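Local coordinates for protein 3-phytase (Klebsiella pneumoniae, PDB 2WNH) that probably removes phosphate groups from inositol hexakisphosphate (phytate), beginning at the 3-position, as a member of the histidine acid phosphatase family, at residues 17-22 and 322-327; 25-30 and 315-320. The protein carries 3 engineered substitutions. All coordinates share one frame; numbering follows the deposited sequence.

Interaction 1 (17-22 and 322-327); sequences EKVVEL and VLERWR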
ATOM      1  N   GLU B  17      14.215  25.500  -1.182  1.00 15.38           N
ATOM      2  CA  GLU B  17      13.661  26.020  -2.438  1.00 14.78           C
ATOM      3  C   GLU B  17      14.028  25.269  -3.704  1.00 14.82           C
ATOM      4  O   GLU B  17      13.258  25.261  -4.671  1.00 16.17           O
ATOM      5  CB  GLU B  17      14.106  27.462  -2.683  1.00 15.51           C
ATOM      6  CG  GLU B  17      13.729  28.443  -1.597  1.00 17.45           C
ATOM      7  CD  GLU B  17      14.054  29.843  -2.037  1.00 18.97           C
ATOM      8  OE1 GLU B  17      13.238  30.468  -2.731  1.00 22.31           O
ATOM      9  OE2 GLU B  17      15.145  30.324  -1.688  1.00 19.54           O
ATOM     10  N   LYS B  18      15.237  24.710  -3.753  1.00 15.20           N
ATOM     11  CA  LYS B  18      15.765  24.205  -5.020  1.00 15.21           C
ATOM     12  C   LYS B  18      16.897  23.239  -4.749  1.00 15.64           C
ATOM     13  O   LYS B  18      17.723  23.482  -3.874  1.00 15.81           O
ATOM     14  CB  LYS B  18      16.284  25.369  -5.890  1.00 15.70           C
ATOM     15  CG  LYS B  18      16.904  24.987  -7.257  1.00 19.73           C
ATOM     16  CD  LYS B  18      15.945  24.213  -8.116  1.00 16.29           C
ATOM     17  CE  LYS B  18      16.495  23.970  -9.520  1.00 18.43           C
ATOM     18  NZ  LYS B  18      16.468  25.211 -10.372  1.00 20.71           N
ATOM     19  N   VAL B  19      16.901  22.136  -5.494  1.00 14.79           N
ATOM     20  CA  VAL B  19      17.998  21.180  -5.480  1.00 14.29           C
ATOM     21  C   VAL B  19      18.610  21.093  -6.875  1.00 13.12           C
ATOM     22  O   VAL B  19      17.902  20.974  -7.884  1.00 13.91           O
ATOM     23  CB  VAL B  19      17.500  19.752  -5.074  1.00 14.48           C
ATOM     24  CG1 VAL B  19      18.667  18.752  -5.101  1.00 14.96           C
ATOM     25  CG2 VAL B  19      16.843  19.739  -3.673  1.00 14.03           C
ATOM     26  N   VAL B  20      19.947  21.147  -6.936  1.00 12.90           N
ATOM     27  CA  VAL B  20      20.673  20.821  -8.170  1.00 13.67           C
ATOM     28  C   VAL B  20      21.610  19.678  -7.821  1.00 14.16           C
ATOM     29  O   VAL B  20      22.424  19.801  -6.899  1.00 14.14           O
ATOM     30  CB  VAL B  20      21.508  22.036  -8.702  1.00 14.80           C
ATOM     31  CG1 VAL B  20      22.437  21.624  -9.854  1.00 14.41           C
ATOM     32  CG2 VAL B  20      20.574  23.163  -9.137  1.00 13.78           C
ATOM     33  N   GLU B  21      21.474  18.567  -8.537  1.00 14.74           N
ATOM     34  CA  GLU B  21      22.248  17.367  -8.230  1.00 14.06           C
ATOM     35  C   GLU B  21      22.983  16.815  -9.455  1.00 13.95           C
ATOM     36  O   GLU B  21      22.408  16.740 -10.570  1.00 14.81           O
ATOM     37  CB  GLU B  21      21.301  16.298  -7.677  1.00 14.18           C
ATOM     38  CG  GLU B  21      21.976  14.995  -7.274  1.00 12.85           C
ATOM     39  CD  GLU B  21      21.059  14.105  -6.455  1.00 14.76           C
ATOM     40  OE1 GLU B  21      19.836  14.272  -6.541  1.00 13.87           O
ATOM     41  OE2 GLU B  21      21.575  13.272  -5.677  1.00 16.49           O
ATOM     42  N   LEU B  22      24.255  16.460  -9.227  1.00 12.66           N
ATOM     43  CA  LEU B  22      25.115  15.830 -10.230  1.00 12.75           C
ATOM     44  C   LEU B  22      25.498  14.442  -9.720  1.00 13.28           C
ATOM     45  O   LEU B  22      26.322  14.323  -8.813  1.00 12.95           O
ATOM     46  CB  LEU B  22      26.382  16.687 -10.480  1.00 13.97           C
ATOM     47  CG  LEU B  22      27.398  16.088 -11.488  1.00 14.29           C
ATOM     48  CD1 LEU B  22      26.791  15.934 -12.902  1.00 13.18           C
ATOM     49  CD2 LEU B  22      28.695  16.905 -11.542  1.00 15.57           C
ATOM     50  N   VAL B 322      25.641  17.636  -4.474  1.00 13.34           N
ATOM     51  CA  VAL B 322      24.373  18.350  -4.384  1.00 14.54           C
ATOM     52  C   VAL B 322      24.571  19.802  -3.979  1.00 14.88           C
ATOM     53  O   VAL B 322      25.295  20.084  -3.015  1.00 15.46           O
ATOM     54  CB  VAL B 322      23.386  17.673  -3.390  1.00 15.35           C
ATOM     55  CG1 VAL B 322      22.066  18.481  -3.327  1.00 15.99           C
ATOM     56  CG2 VAL B 322      23.120  16.211  -3.773  1.00 17.16           C
ATOM     57  N   LEU B 323      23.852  20.702  -4.664  1.00 13.47           N
ATOM     58  CA  LEU B 323      23.683  22.087  -4.199  1.00 14.85           C
ATOM     59  C   LEU B 323      22.205  22.293  -3.846  1.00 14.94           C
ATOM     60  O   LEU B 323      21.329  21.977  -4.653  1.00 15.52           O
ATOM     61  CB  LEU B 323      24.030  23.067  -5.314  1.00 15.58           C
ATOM     62  CG  LEU B 323      25.352  22.865  -6.053  1.00 19.20           C
ATOM     63  CD1 LEU B 323      25.456  23.882  -7.214  1.00 22.12           C
ATOM     64  CD2 LEU B 323      26.525  22.975  -5.105  1.00 23.91           C
ATOM     65  N   GLU B 324      21.953  22.841  -2.664  1.00 14.40           N
ATOM     66  CA  GLU B 324      20.593  23.178  -2.227  1.00 15.26           C
ATOM     67  C   GLU B 324      20.474  24.661  -1.878  1.00 15.68           C
ATOM     68  O   GLU B 324      21.253  25.165  -1.079  1.00 15.43           O
ATOM     69  CB  GLU B 324      20.222  22.365  -0.971  1.00 16.38           C
ATOM     70  CG  GLU B 324      19.955  20.865  -1.234  1.00 15.59           C
ATOM     71  CD  GLU B 324      19.814  20.035   0.054  1.00 18.13           C
ATOM     72  OE1 GLU B 324      20.018  20.567   1.181  1.00 16.07           O
ATOM     73  OE2 GLU B 324      19.517  18.822  -0.049  1.00 15.97           O
ATOM     74  N   ARG B 325      19.466  25.330  -2.435  1.00 16.37           N
ATOM     75  CA  ARG B 325      19.128  26.695  -1.999  1.00 16.20           C
ATOM     76  C   ARG B 325      18.047  26.644  -0.936  1.00 16.60           C
ATOM     77  O   ARG B 325      16.973  26.093  -1.167  1.00 16.55           O
ATOM     78  CB  ARG B 325      18.640  27.560  -3.171  1.00 16.60           C
ATOM     79  CG  ARG B 325      18.540  29.045  -2.779  1.00 20.42           C
ATOM     80  CD  ARG B 325      18.114  29.892  -3.944  1.00 18.30           C
ATOM     81  NE  ARG B 325      16.676  29.863  -4.195  1.00 19.59           N
ATOM     82  CZ  ARG B 325      16.111  29.401  -5.309  1.00 21.17           C
ATOM     83  NH1 ARG B 325      16.854  28.871  -6.284  1.00 23.76           N
ATOM     84  NH2 ARG B 325      14.790  29.453  -5.445  1.00 21.53           N
ATOM     85  N   TRP B 326      18.370  27.216   0.226  1.00 15.13           N
ATOM     86  CA  TRP B 326      17.498  27.306   1.381  1.00 16.61           C
ATOM     87  C   TRP B 326      17.152  28.753   1.673  1.00 17.77           C
ATOM     88  O   TRP B 326      17.890  29.664   1.330  1.00 17.87           O
ATOM     89  CB  TRP B 326      18.185  26.729   2.611  1.00 16.93           C
ATOM     90  CG  TRP B 326      18.311  25.220   2.585  1.00 15.94           C
ATOM     91  CD1 TRP B 326      19.294  24.471   1.961  1.00 17.20           C
ATOM     92  CD2 TRP B 326      17.432  24.274   3.213  1.00 15.20           C
ATOM     93  NE1 TRP B 326      19.071  23.135   2.173  1.00 14.44           N
ATOM     94  CE2 TRP B 326      17.941  22.978   2.935  1.00 16.16           C
ATOM     95  CE3 TRP B 326      16.262  24.394   3.980  1.00 15.75           C
ATOM     96  CZ2 TRP B 326      17.315  21.802   3.398  1.00 16.45           C
ATOM     97  CZ3 TRP B 326      15.636  23.219   4.449  1.00 17.26           C
ATOM     98  CH2 TRP B 326      16.175  21.942   4.160  1.00 18.20           C
ATOM     99  N   ARG B 327      16.027  28.947   2.339  1.00 17.32           N
ATOM    100  CA  ARG B 327      15.584  30.290   2.703  1.00 19.51           C
ATOM    101  C   ARG B 327      15.234  30.287   4.174  1.00 18.77           C
ATOM    102  O   ARG B 327      14.578  29.358   4.682  1.00 16.94           O
ATOM    103  CB  ARG B 327      14.374  30.674   1.863  1.00 20.02           C
ATOM    104  CG  ARG B 327      13.831  32.031   2.164  1.00 22.42           C
ATOM    105  CD  ARG B 327      13.177  32.579   0.919  1.00 21.57           C
ATOM    106  NE  ARG B 327      12.003  31.788   0.532  1.00 23.91           N
ATOM    107  CZ  ARG B 327      11.238  32.080  -0.513  1.00 21.86           C
ATOM    108  NH1 ARG B 327      11.527  33.137  -1.266  1.00 23.30           N
ATOM    109  NH2 ARG B 327      10.186  31.317  -0.808  1.00 21.66           N
TER
HETATM  110  O   HOH W   1      16.358  27.915  -9.181  1.00 28.12           O

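Interaction 2 (25-30 and 315-320); sequences HGIRPP and IPPGSS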
ATOM      1  N   HIS B  25      26.860   7.712 -12.659  1.00 15.68           N
ATOM      2  CA  HIS B  25      26.111   6.496 -12.987  1.00 15.02           C
ATOM      3  C   HIS B  25      26.331   5.416 -11.908  1.00 14.83           C
ATOM      4  O   HIS B  25      27.258   5.504 -11.088  1.00 14.84           O
ATOM      5  CB  HIS B  25      26.501   6.011 -14.381  1.00 15.92           C
ATOM      6  CG  HIS B  25      27.955   5.704 -14.512  1.00 16.78           C
ATOM      7  ND1 HIS B  25      28.542   4.599 -13.933  1.00 19.40           N
ATOM      8  CD2 HIS B  25      28.946   6.370 -15.157  1.00 20.37           C
ATOM      9  CE1 HIS B  25      29.836   4.594 -14.218  1.00 23.80           C
ATOM     10  NE2 HIS B  25      30.105   5.658 -14.957  1.00 20.36           N
ATOM     11  N   GLY B  26      25.434   4.436 -11.872  1.00 14.76           N
ATOM     12  CA  GLY B  26      25.565   3.310 -10.952  1.00 14.43           C
ATOM     13  C   GLY B  26      26.605   2.297 -11.413  1.00 15.46           C
ATOM     14  O   GLY B  26      27.358   2.538 -12.367  1.00 15.21           O
ATOM     15  N   ILE B  27      26.643   1.165 -10.715  1.00 15.46           N
ATOM     16  CA  ILE B  27      27.633   0.114 -10.980  1.00 14.38           C
ATOM     17  C   ILE B  27      27.617  -0.384 -12.431  1.00 15.64           C
ATOM     18  O   ILE B  27      26.564  -0.650 -13.003  1.00 15.10           O
ATOM     19  CB  ILE B  27      27.438  -1.068  -9.998  1.00 13.94           C
ATOM     20  CG1 ILE B  27      27.537  -0.566  -8.545  1.00 13.72           C
ATOM     21  CG2 ILE B  27      28.416  -2.232 -10.307  1.00 14.47           C
ATOM     22  CD1 ILE B  27      26.867  -1.495  -7.555  1.00 14.69           C
ATOM     23  N   ARG B  28      28.811  -0.471 -13.032  1.00 14.70           N
ATOM     24  CA  ARG B  28      28.995  -1.043 -14.382  1.00 16.34           C
ATOM     25  C   ARG B  28      30.158  -2.045 -14.316  1.00 16.91           C
ATOM     26  O   ARG B  28      31.004  -1.939 -13.415  1.00 16.66           O
ATOM     27  CB  ARG B  28      29.397   0.050 -15.392  1.00 15.93           C
ATOM     28  CG  ARG B  28      30.540   0.933 -14.909  1.00 17.69           C
ATOM     29  CD  ARG B  28      31.239   1.612 -16.098  1.00 20.22           C
ATOM     30  NE  ARG B  28      32.386   2.396 -15.647  1.00 19.18           N
ATOM     31  CZ  ARG B  28      33.557   1.876 -15.278  1.00 20.05           C
ATOM     32  NH1 ARG B  28      33.778   0.559 -15.334  1.00 19.11           N
ATOM     33  NH2 ARG B  28      34.529   2.693 -14.867  1.00 21.49           N
ATOM     34  N   PRO B  29      30.207  -2.992 -15.283  1.00 16.61           N
ATOM     35  CA  PRO B  29      31.428  -3.805 -15.437  1.00 17.68           C
ATOM     36  C   PRO B  29      32.497  -2.881 -16.006  1.00 17.99           C
ATOM     37  O   PRO B  29      32.196  -1.728 -16.353  1.00 17.72           O
ATOM     38  CB  PRO B  29      31.031  -4.843 -16.493  1.00 17.81           C
ATOM     39  CG  PRO B  29      29.487  -4.789 -16.543  1.00 17.03           C
ATOM     40  CD  PRO B  29      29.196  -3.335 -16.290  1.00 17.57           C
ATOM     41  N   PRO B  30      33.743  -3.376 -16.149  1.00 19.38           N
ATOM     42  CA  PRO B  30      34.748  -2.547 -16.822  1.00 19.55           C
ATOM     43  C   PRO B  30      34.237  -2.097 -18.191  1.00 18.81           C
ATOM     44  O   PRO B  30      33.443  -2.789 -18.813  1.00 20.15           O
ATOM     45  CB  PRO B  30      35.941  -3.523 -17.007  1.00 18.81           C
ATOM     46  CG  PRO B  30      35.372  -4.887 -16.812  1.00 21.54           C
ATOM     47  CD  PRO B  30      34.277  -4.700 -15.785  1.00 19.56           C
ATOM     48  N   ILE B 315      34.839   8.782  -5.649  1.00 16.07           N
ATOM     49  CA  ILE B 315      33.481   8.981  -6.168  1.00 16.22           C
ATOM     50  C   ILE B 315      32.826   7.604  -6.476  1.00 15.48           C
ATOM     51  O   ILE B 315      33.016   7.040  -7.564  1.00 16.16           O
ATOM     52  CB  ILE B 315      33.516   9.895  -7.453  1.00 15.21           C
ATOM     53  CG1 ILE B 315      34.212  11.236  -7.174  1.00 15.44           C
ATOM     54  CG2 ILE B 315      32.099  10.107  -8.046  1.00 16.61           C
ATOM     55  CD1 ILE B 315      34.908  11.828  -8.445  1.00 14.38           C
ATOM     56  N   PRO B 316      32.087   7.032  -5.503  1.00 16.46           N
ATOM     57  CA  PRO B 316      31.435   5.734  -5.685  1.00 16.30           C
ATOM     58  C   PRO B 316      30.310   5.713  -6.708  1.00 16.21           C
ATOM     59  O   PRO B 316      29.730   6.757  -7.042  1.00 16.76           O
ATOM     60  CB  PRO B 316      30.874   5.432  -4.280  1.00 16.46           C
ATOM     61  CG  PRO B 316      31.758   6.225  -3.344  1.00 15.78           C
ATOM     62  CD  PRO B 316      31.926   7.519  -4.122  1.00 15.83           C
ATOM     63  N   PRO B 317      29.983   4.526  -7.232  1.00 16.94           N
ATOM     64  CA  PRO B 317      28.833   4.453  -8.152  1.00 16.30           C
ATOM     65  C   PRO B 317      27.546   4.948  -7.486  1.00 16.70           C
ATOM     66  O   PRO B 317      27.299   4.651  -6.292  1.00 16.49           O
ATOM     67  CB  PRO B 317      28.731   2.950  -8.462  1.00 17.62           C
ATOM     68  CG  PRO B 317      29.486   2.282  -7.318  1.00 17.80           C
ATOM     69  CD  PRO B 317      30.622   3.218  -7.028  1.00 16.94           C
ATOM     70  N   GLY B 318      26.754   5.696  -8.244  1.00 15.82           N
ATOM     71  CA  GLY B 318      25.512   6.287  -7.767  1.00 15.33           C
ATOM     72  C   GLY B 318      25.688   7.357  -6.692  1.00 14.94           C
ATOM     73  O   GLY B 318      24.710   7.775  -6.080  1.00 14.82           O
ATOM     74  N   SER B 319      26.919   7.818  -6.460  1.00 15.37           N
ATOM     75  CA  SER B 319      27.156   8.914  -5.524  1.00 15.26           C
ATOM     76  C   SER B 319      26.796  10.240  -6.214  1.00 14.20           C
ATOM     77  O   SER B 319      26.653  10.276  -7.439  1.00 16.07           O
ATOM     78  CB  SER B 319      28.625   8.929  -5.096  1.00 15.12           C
ATOM     79  OG  SER B 319      29.463   9.277  -6.197  1.00 15.49           O
ATOM     80  N   SER B 320      26.617  11.312  -5.447  1.00 14.37           N
ATOM     81  CA  SER B 320      26.289  12.596  -6.077  1.00 14.10           C
ATOM     82  C   SER B 320      26.785  13.803  -5.298  1.00 14.17           C
ATOM     83  O   SER B 320      26.987  13.727  -4.093  1.00 14.17           O
ATOM     84  CB  SER B 320      24.791  12.722  -6.350  1.00 15.26           C
ATOM     85  OG  SER B 320      24.067  12.868  -5.150  1.00 15.07           O
TER

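Interaction 1 (17-22 and 322-327)
Val20 and Leu323 hold each other through both backbone bonds of an antiparallel hydrogen-bonded pair, Val20 N to Leu323 O and Leu323 N to Val20 O, each 2.8 Å and almost straight. This is the tight, regular part. On one face of the sheet Val19 CG1 touches Val322 CG1 at 3.8 Å, and Val322 CG2 leans on Glu21, whose OE2 is held by Ser320 and Lys67. Glu324 lies alongside Val19; its OE1 sits in the plane of the Trp326 indole and accepts from NE1 at 2.9 Å. Arg337 forms a salt bridge with the same oxygen, while Tyr75 and Tyr339 bond to OE2.

The end at Glu17 is less regular, bulged and watered. In a classic beta bulge, Glu17 and Lys18 both face Arg325, whose N bonds to Lys18 O (2.9 Å) and whose O takes a short bond from Glu17 N (2.8 Å) but a weak one from Lys18 N. A bend at chi3 (80°) turns the Arg325 guanidinium back over strand 17-22. Its NE meets Glu17 OE2 at 3.0 Å from above the carboxylate, the two planes standing 87° apart. Arg327 stacks on that carboxylate instead (planes 21° apart), with OE1 lying 3.4 Å above the guanidinium plane, so only charge acts there. A water accepts from Lys18 NZ and Arg325 NH1, which also bond to Gly273 O and Val274 O respectively, while Arg327 continues to Gln15 and to Asp13 of the second subunit.

With Arg334 also on OE2, Glu17 faces three arginines, which would be expected to keep it ionised and tie the bulged strand end electrostatically.

Interaction 2 (25-30 and 315-320)
The flat peptide joining Gly26 to Ile27 has Pro317 CB over one face, 3.7 Å from Gly26 C, and the imidazole of His25 at its edge. There His25 ND1 gives a bond of 2.8 Å to Gly26 O, in the plane of the imidazole and on a lone pair of the carbonyl. The proline ring also reaches the side chain of Ile27: Ile27 CG1 and Pro317 CG meet at 3.7 Å, with CG1 set beside the backbone N (chi1 -57°) and thereby brought against the ring.

One direct hydrogen bond joins the segments. Gly318 N reaches His25 O at 2.9 Å, from 49° above the carbonyl plane. The donor belongs to a type II beta turn from Pro316 to Ser319, with Gly318 in its third position at a positive phi (66°). Ser319 N closes the turn on Pro316 O (3.1 Å), and its OG adds a second bond to the same oxygen (2.7 Å). Leu216 of helix 204-219 packs on Pro317, and Thr104 of helix 99-112 bonds to Gly26 N.

Residues 24-30 match the RHGxRxP signature of histidine acid phosphatases, in which the histidine takes up the phosphoryl group, so His25 is probably the nucleophile here. The bond to the next residue's carbonyl helps hold the ring's rotation, and the prolyl turn packs against the peptide bearing that carbonyl. Pro317 and Gly318 would then be second-shell residues: one covers the peptide, and the other holds the backbone of His25 with no substrate bound, which agrees with a preformed site.

Overall arrangement
Interactions 1 and 2 have centres 22 Å apart, and interaction 2 continues the two strands of interaction 1 past their adjoining ends. Their order along the chain is 17-22, 25-30, 315-320, 322-327, so the loop contact lies within the long excursion that the strand pairing brackets. Strand 14-24 runs between 320-328 and 284-289 in the central mixed sheet; its C-terminal end leads into 25-30, while 315-320 leads into the partner strand. The two contacts touch where Ser320 OG meets Glu21 OE2 at 2.6 Å, probably a hydrogen bond. The antiparallel pair therefore brings the signature loop and the prolyl turn together at one end of the sheet.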